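Local coordinates for MsStt7d protein (Micromonas, PDB 4IX3) that probably works as an ATP-dependent protein kinase, this chain being the catalytic domain of an algal homolog of the state transition kinase Stt7, at residues E272-L275 with A276-A280; G294-T298 with M299-A303. All blocks are in the same frame, centred on the assembly; numbering follows the deposited sequence.

Contact 1. Residues E272-L275 with A276-A280; sequences ERFL and ADYKA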
loop_
_atom_site.group_PDB
_atom_site.type_symbol
_atom_site.label_atom_id
_atom_site.label_comp_id
_atom_site.label_asym_id
_atom_site.label_seq_id
_atom_site.Cartn_x
_atom_site.Cartn_y
_atom_site.Cartn_z
ATOM N N GLU B 272 -12.919 -17.553 2.944
ATOM C CA GLU B 272 -12.164 -18.107 1.803
ATOM C C GLU B 272 -12.584 -19.551 1.487
ATOM O O GLU B 272 -12.817 -19.880 0.320
ATOM C CB GLU B 272 -10.650 -18.047 2.066
ATOM C CG GLU B 272 -9.798 -18.544 0.903
ATOM C CD GLU B 272 -8.302 -18.417 1.146
ATOM O OE1 GLU B 272 -7.894 -18.258 2.318
ATOM O OE2 GLU B 272 -7.540 -18.523 0.155
ATOM N N ARG B 273 -12.754 -20.381 2.516
ATOM C CA ARG B 273 -13.166 -21.782 2.298
ATOM C C ARG B 273 -14.562 -21.796 1.667
ATOM O O ARG B 273 -14.836 -22.534 0.705
ATOM C CB ARG B 273 -13.228 -22.563 3.609
ATOM C CG ARG B 273 -13.720 -23.995 3.391
ATOM C CD ARG B 273 -13.160 -24.922 4.430
ATOM N NE ARG B 273 -13.885 -24.832 5.688
ATOM C CZ ARG B 273 -14.801 -25.701 6.107
ATOM N NH1 ARG B 273 -15.250 -26.672 5.322
ATOM N NH2 ARG B 273 -15.288 -25.560 7.330
ATOM N N PHE B 274 -15.496 -21.026 2.238
ATOM C CA PHE B 274 -16.838 -20.971 1.682
ATOM C C PHE B 274 -16.823 -20.550 0.224
ATOM O O PHE B 274 -17.462 -21.190 -0.617
ATOM C CB PHE B 274 -17.761 -20.035 2.475
ATOM C CG PHE B 274 -19.113 -19.848 1.833
ATOM C CD1 PHE B 274 -19.293 -18.896 0.834
ATOM C CD2 PHE B 274 -20.131 -20.748 2.075
ATOM C CE1 PHE B 274 -20.509 -18.725 0.206
ATOM C CE2 PHE B 274 -21.355 -20.584 1.435
ATOM C CZ PHE B 274 -21.521 -19.640 0.449
ATOM N N LEU B 275 -16.106 -19.480 -0.108
ATOM C CA LEU B 275 -16.167 -18.969 -1.484
ATOM C C LEU B 275 -15.540 -19.943 -2.484
ATOM O O LEU B 275 -15.983 -20.007 -3.633
ATOM C CB LEU B 275 -15.511 -17.585 -1.600
ATOM C CG LEU B 275 -16.355 -16.484 -0.943
ATOM C CD1 LEU B 275 -15.556 -15.190 -0.960
ATOM C CD2 LEU B 275 -17.704 -16.290 -1.624
ATOM N N ALA B 276 -14.522 -20.698 -2.073
ATOM C CA ALA B 276 -13.915 -21.698 -2.946
ATOM C C ALA B 276 -14.937 -22.784 -3.246
ATOM O O ALA B 276 -15.042 -23.255 -4.385
ATOM C CB ALA B 276 -12.707 -22.283 -2.250
ATOM N N ASP B 277 -15.675 -23.208 -2.216
ATOM C CA ASP B 277 -16.691 -24.252 -2.417
ATOM C C ASP B 277 -17.832 -23.707 -3.273
ATOM O O ASP B 277 -18.353 -24.413 -4.124
ATOM C CB ASP B 277 -17.242 -24.728 -1.071
ATOM C CG ASP B 277 -16.383 -25.819 -0.437
ATOM O OD1 ASP B 277 -15.645 -26.525 -1.164
ATOM O OD2 ASP B 277 -16.442 -25.965 0.801
ATOM N N TYR B 278 -18.182 -22.435 -3.061
ATOM C CA TYR B 278 -19.245 -21.766 -3.815
ATOM C C TYR B 278 -18.921 -21.708 -5.311
ATOM O O TYR B 278 -19.711 -22.117 -6.183
ATOM C CB TYR B 278 -19.476 -20.365 -3.220
ATOM C CG TYR B 278 -20.583 -19.569 -3.889
ATOM C CD1 TYR B 278 -21.906 -20.024 -3.925
ATOM C CD2 TYR B 278 -20.319 -18.298 -4.392
ATOM C CE1 TYR B 278 -22.905 -19.246 -4.505
ATOM C CE2 TYR B 278 -21.301 -17.516 -4.972
ATOM C CZ TYR B 278 -22.596 -17.983 -4.996
ATOM O OH TYR B 278 -23.616 -17.237 -5.576
ATOM N N LYS B 279 -17.677 -21.336 -5.609
ATOM C CA LYS B 279 -17.207 -21.334 -6.980
ATOM C C LYS B 279 -17.238 -22.753 -7.556
ATOM O O LYS B 279 -17.675 -22.967 -8.694
ATOM C CB LYS B 279 -15.767 -20.805 -6.986
ATOM C CG LYS B 279 -15.070 -20.928 -8.334
ATOM C CD LYS B 279 -13.743 -20.178 -8.294
ATOM C CE LYS B 279 -12.838 -20.631 -9.431
ATOM N NZ LYS B 279 -13.553 -20.498 -10.723
ATOM N N ALA B 280 -16.752 -23.712 -6.771
ATOM C CA ALA B 280 -16.646 -25.102 -7.233
ATOM C C ALA B 280 -18.023 -25.693 -7.599
ATOM O O ALA B 280 -18.094 -26.551 -8.469
ATOM C CB ALA B 280 -15.930 -25.941 -6.180
HETATM O O HOH W 1 -15.033 -27.385 2.764
#
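Phe274 and Tyr278 meet one helical turn apart, Phe274 CE1 lying 3.9 Å from Tyr278 CB. Their rings are nearly parallel, with planes at 18°, yet offset so that little of one lies over the other; the touch is between one ring carbon and Tyr278 CB. Both side chains leave the helix with CG anti to the backbone N (chi1 174° and -179°), which carries both rings out along the same flank. Beside them Leu275 CD2 rests 4.3 Å from Tyr278 CD2. On another flank the charged ends of Arg273 and Asp277 are not in contact; one water joins them, accepting from Arg273 NH1 at 2.7 Å, in the guanidinium plane at its edge, and donating to Asp277 OD2 at 2.8 Å. The same OD2 hydrogen-bonds with Tyr296 OH.

Beneath these side chains the backbone sets the spacing: Tyr278 N donates a hydrogen bond to Phe274 O at 2.8 Å and Lys279 N one to Leu275 O at 2.9 Å. Further out, Phe274 packs on Leu258, Leu275 on Cys255 and Tyr278 on Trp251, while Tyr278 OH reaches Met319 O, its strongest polar partner, with Gln316 close by. Large apolar groups thus suit the inner flank, and Glu272 and Lys279 the solvent side. This is the i to i+4 pattern of an amphipathic alpha-helix, here helix 268-280 of the kinase C-lobe, packed against helix 246-261.

Contact 2. Residues G294-T298 with M299-A303; sequences GEYGT and MDFAA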
loop_
_atom_site.group_PDB
_atom_site.type_symbol
_atom_site.label_atom_id
_atom_site.label_comp_id
_atom_site.label_asym_id
_atom_site.label_seq_id
_atom_site.Cartn_x
_atom_site.Cartn_y
_atom_site.Cartn_z
ATOM N N GLY B 294 -22.991 -30.000 4.339
ATOM C CA GLY B 294 -22.703 -31.101 5.272
ATOM C C GLY B 294 -21.253 -31.223 5.728
ATOM O O GLY B 294 -20.959 -31.894 6.716
ATOM N N GLU B 295 -20.335 -30.592 5.005
ATOM C CA GLU B 295 -18.934 -30.495 5.415
ATOM C C GLU B 295 -18.618 -29.406 6.433
ATOM O O GLU B 295 -17.454 -29.208 6.764
ATOM C CB GLU B 295 -18.063 -30.212 4.190
ATOM C CG GLU B 295 -18.114 -31.296 3.126
ATOM C CD GLU B 295 -17.206 -31.013 1.937
ATOM O OE1 GLU B 295 -16.212 -30.269 2.087
ATOM O OE2 GLU B 295 -17.474 -31.563 0.845
ATOM N N TYR B 296 -19.610 -28.607 6.808
ATOM C CA TYR B 296 -19.381 -27.375 7.589
ATOM C C TYR B 296 -19.972 -27.563 8.991
ATOM O O TYR B 296 -20.748 -26.740 9.493
ATOM C CB TYR B 296 -20.060 -26.183 6.902
ATOM C CG TYR B 296 -19.271 -25.632 5.735
ATOM C CD1 TYR B 296 -18.573 -24.418 5.853
ATOM C CD2 TYR B 296 -19.193 -26.334 4.517
ATOM C CE1 TYR B 296 -17.800 -23.932 4.801
ATOM C CE2 TYR B 296 -18.406 -25.865 3.460
ATOM C CZ TYR B 296 -17.738 -24.651 3.607
ATOM O OH TYR B 296 -16.946 -24.183 2.586
ATOM N N GLY B 297 -19.680 -28.703 9.596
ATOM C CA GLY B 297 -20.390 -29.069 10.797
ATOM C C GLY B 297 -20.032 -28.181 11.961
ATOM O O GLY B 297 -20.754 -28.192 12.959
ATOM N N THR B 298 -18.899 -27.483 11.881
ATOM C CA THR B 298 -18.479 -26.559 12.945
ATOM C C THR B 298 -19.256 -25.252 12.878
ATOM O O THR B 298 -19.171 -24.461 13.816
ATOM C CB THR B 298 -16.950 -26.247 12.996
ATOM O OG1 THR B 298 -16.558 -25.443 11.875
ATOM C CG2 THR B 298 -16.048 -27.507 13.098
ATOM N N MET B 299 -20.016 -25.030 11.802
ATOM C CA MET B 299 -20.715 -23.762 11.587
ATOM C C MET B 299 -22.214 -23.917 11.696
ATOM O O MET B 299 -22.732 -25.045 11.672
ATOM C CB MET B 299 -20.355 -23.154 10.225
ATOM C CG MET B 299 -18.850 -23.114 9.986
ATOM S SD MET B 299 -18.476 -21.967 8.656
ATOM C CE MET B 299 -16.736 -22.328 8.466
ATOM N N ASP B 300 -22.887 -22.778 11.850
ATOM C CA ASP B 300 -24.334 -22.769 12.041
ATOM C C ASP B 300 -24.972 -21.759 11.074
ATOM O O ASP B 300 -24.745 -20.540 11.197
ATOM C CB ASP B 300 -24.632 -22.400 13.489
ATOM C CG ASP B 300 -26.099 -22.479 13.833
ATOM O OD1 ASP B 300 -26.962 -22.505 12.939
ATOM O OD2 ASP B 300 -26.390 -22.493 15.046
ATOM N N PHE B 301 -25.622 -22.288 10.033
ATOM C CA PHE B 301 -26.223 -21.476 8.972
ATOM C C PHE B 301 -27.648 -21.003 9.291
ATOM O O PHE B 301 -28.349 -20.556 8.367
ATOM C CB PHE B 301 -26.230 -22.221 7.663
ATOM C CG PHE B 301 -24.859 -22.543 7.165
ATOM C CD1 PHE B 301 -24.060 -21.566 6.584
ATOM C CD2 PHE B 301 -24.369 -23.832 7.269
ATOM C CE1 PHE B 301 -22.779 -21.865 6.132
ATOM C CE2 PHE B 301 -23.091 -24.138 6.831
ATOM C CZ PHE B 301 -22.298 -23.158 6.251
ATOM N N ALA B 302 -28.079 -21.075 10.562
ATOM C CA ALA B 302 -29.491 -20.753 10.911
ATOM C C ALA B 302 -29.959 -19.416 10.330
ATOM O O ALA B 302 -31.124 -19.297 9.889
ATOM C CB ALA B 302 -29.711 -20.738 12.408
ATOM N N ALA B 303 -29.129 -18.360 10.373
ATOM C CA ALA B 303 -29.597 -17.068 9.879
ATOM C C ALA B 303 -29.975 -17.083 8.399
ATOM O O ALA B 303 -30.873 -16.337 7.975
ATOM C CB ALA B 303 -28.592 -15.946 10.215
#
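Tyr296, Met299 and Phe301 form a local aromatic and sulfur cluster around a type I beta turn, in the loop that leads from helix 285-291 to helix 302-318 in the C-lobe of the kinase fold. The turn runs from Tyr296 to Met299, with Gly297 at an exposed corner, and is closed by Met299 N, which donates to Tyr296 O at 3.0 Å. The donor stands above the carbonyl plane, 51° out of it.

Closing the turn lets the side chains of Tyr296 and Met299 run alongside each other in a common direction. The result is a Met-aromatic contact made at the ring edge: Met299 SD lies 3.7 Å from Tyr296 CD1, close to the ring plane, and its methyl CE follows at 3.8 Å from the same CD1. An unbranched thioether suits this place because, extended beyond CG (chi3 -172°), it can follow the tyrosine. Phe301 approaches differently, turning its edge toward the Tyr296 face in an offset edge-to-face pair with planes at 60°. Phe288 also meets the Tyr296 ring, while Val262 touches both Met299 and Phe301, so the cluster continues into neighbouring parts of the lobe.

The chain then enters helix 302-318, with Phe301 at its N-cap position. Just before it, Asp300 makes an Asx turn, its carboxylate taking up a backbone N-H at the helix start: Ala302 N donates to Asp300 OD1 at 3.0 Å, on the anti side of the carboxylate.

Along the chain, contact 1 comes first, within helix 268-280, where it spans helical turns and closes no loop. Helix 285-291 follows, and then contact 2, which closes a tight turn just ahead of helix 302-318. The two are in series, neither nesting nor crossing, with centres about 14 Å apart. They nevertheless touch: Tyr296 OH of contact 2 lies 2.6 Å from Asp277 OD2 of contact 1, a probable hydrogen bond, and Arg273 makes a cation-pi contact with the Tyr296 ring. Phe288 of the intervening helix meets both Phe274 and Tyr296. Together they tie helix 268-280, helix 285-291 and the loop before helix 302-318 into one part of the C-lobe, away from the magnesium site.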